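Local coordinates for nascent polypeptide-associated complex subunit alpha-like UBA domain-containing protein (Chaetomium thermophilum, PDB 5NNP) that is probably a HYPK-like partner of an N-terminal acetyltransferase, contributing here the UBA domain that docks on the enzyme, at residues G34-I37 with K38-A42. Sequence-based numbering, arbitrary orientation.
Sequences GDAI and KAMKA
The carbonyl oxygen of Asp35 takes the amide of Ala39, N to O 2.8 Å, in the first turn of helix 36-43, the last of the three helices of this UBA domain. Asp35 sits just before that helix as its N-cap, and its side chain closes the same turn: OD1 accepts from Lys38 N at 3.1 Å. The bond is fairly straight, 156° at the hydrogen, yet the amide meets the oxygen from above the carboxylate plane. With chi1 at -172°, CG turns opposite the backbone N, which brings the carboxylate over the helix start and up against Lys38 CB, 3.4 Å from Asp35 CG. The Lys38 chain then runs off extended, crossing the aspartate at about a right angle; its NZ ends 6.4 Å from Asp35 OD2, too far for a salt bridge, though the opposite charges may still attract weakly. The negative cap would also suit the positive end of the helix dipole. A leucine in place of Asp35 would probably leave Lys38 N without its capping acceptor and the first turn freer to fray.

One residue on, Ala36 O receives Met40 N, and the Met40 chain folds back over this peptide, bent at chi3 (-77°), bringing CE to 3.5 Å from Ala36 O. Both side chains are buried: Ala36 meets Leu29 of helix 22-30, while Met40 reaches Leu13 and Leu14 of helix 8-18 and also Val734 of the N-terminal acetyltransferase-like chain. Ile37 and Lys41 likewise pack on that partner, at Glu733 and Glu738. The two side chains run alongside each other in the same direction, Ile37 CG2 4.0 Å from Lys41 CE.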
loop_
_atom_site.group_PDB
_atom_site.type_symbol
_atom_site.label_atom_id
_atom_site.label_comp_id
_atom_site.label_asym_id
_atom_site.label_seq_id
_atom_site.Cartn_x
_atom_site.Cartn_y
_atom_site.Cartn_z
ATOM N N GLY C 34 9.267 -14.261 -36.641
ATOM C CA GLY C 34 8.786 -13.348 -37.655
ATOM C C GLY C 34 7.434 -13.708 -38.247
ATOM O O GLY C 34 7.059 -13.173 -39.288
ATOM N N ASP C 35 6.698 -14.610 -37.601
ATOM C CA ASP C 35 5.351 -14.958 -38.055
ATOM C C ASP C 35 4.327 -14.009 -37.426
ATOM O O ASP C 35 3.876 -14.219 -36.289
ATOM C CB ASP C 35 5.022 -16.418 -37.718
ATOM C CG ASP C 35 3.710 -16.887 -38.335
ATOM O OD1 ASP C 35 2.889 -16.036 -38.729
ATOM O OD2 ASP C 35 3.484 -18.115 -38.415
ATOM N N ALA C 36 3.958 -12.976 -38.179
ATOM C CA ALA C 36 3.072 -11.923 -37.691
ATOM C C ALA C 36 1.699 -12.440 -37.270
ATOM O O ALA C 36 1.147 -11.991 -36.255
ATOM C CB ALA C 36 2.914 -10.842 -38.747
ATOM N N ILE C 37 1.151 -13.373 -38.048
ATOM C CA ILE C 37 -0.158 -13.938 -37.747
ATOM C C ILE C 37 -0.090 -14.798 -36.496
ATOM O O ILE C 37 -1.048 -14.856 -35.720
ATOM C CB ILE C 37 -0.697 -14.776 -38.905
ATOM C CG1 ILE C 37 -0.821 -13.920 -40.165
ATOM C CG2 ILE C 37 -2.050 -15.393 -38.548
ATOM C CD1 ILE C 37 -1.414 -14.673 -41.324
ATOM N N LYS C 38 1.046 -15.458 -36.285
ATOM C CA LYS C 38 1.217 -16.230 -35.067
ATOM C C LYS C 38 1.387 -15.271 -33.889
ATOM O O LYS C 38 0.760 -15.442 -32.837
ATOM C CB LYS C 38 2.407 -17.185 -35.181
ATOM C CG LYS C 38 2.486 -18.202 -34.059
ATOM C CD LYS C 38 3.848 -18.882 -34.032
ATOM C CE LYS C 38 4.043 -19.687 -32.753
ATOM N NZ LYS C 38 5.435 -20.191 -32.645
ATOM N N ALA C 39 2.213 -14.244 -34.067
ATOM C CA ALA C 39 2.476 -13.295 -32.982
ATOM C C ALA C 39 1.207 -12.543 -32.543
ATOM O O ALA C 39 0.942 -12.415 -31.350
ATOM C CB ALA C 39 3.563 -12.309 -33.393
ATOM N N MET C 40 0.425 -12.052 -33.503
ATOM C CA MET C 40 -0.812 -11.335 -33.187
ATOM C C MET C 40 -1.838 -12.221 -32.471
ATOM O O MET C 40 -2.532 -11.773 -31.557
ATOM C CB MET C 40 -1.443 -10.758 -34.459
ATOM C CG MET C 40 -0.714 -9.556 -35.061
ATOM S SD MET C 40 -1.628 -8.828 -36.434
ATOM C CE MET C 40 -1.295 -9.982 -37.755
ATOM N N LYS C 41 -1.942 -13.478 -32.890
ATOM C CA LYS C 41 -2.871 -14.399 -32.250
ATOM C C LYS C 41 -2.445 -14.700 -30.807
ATOM O O LYS C 41 -3.280 -14.811 -29.912
ATOM C CB LYS C 41 -2.975 -15.697 -33.052
ATOM C CG LYS C 41 -3.712 -15.576 -34.376
ATOM C CD LYS C 41 -3.878 -16.954 -34.998
ATOM C CE LYS C 41 -4.832 -16.951 -36.169
ATOM N NZ LYS C 41 -5.194 -18.348 -36.519
ATOM N N ALA C 42 -1.138 -14.831 -30.590
ATOM C CA ALA C 42 -0.597 -15.131 -29.266
ATOM C C ALA C 42 -0.838 -13.977 -28.296
ATOM O O ALA C 42 -1.280 -14.176 -27.162
ATOM C CB ALA C 42 0.895 -15.439 -29.364
#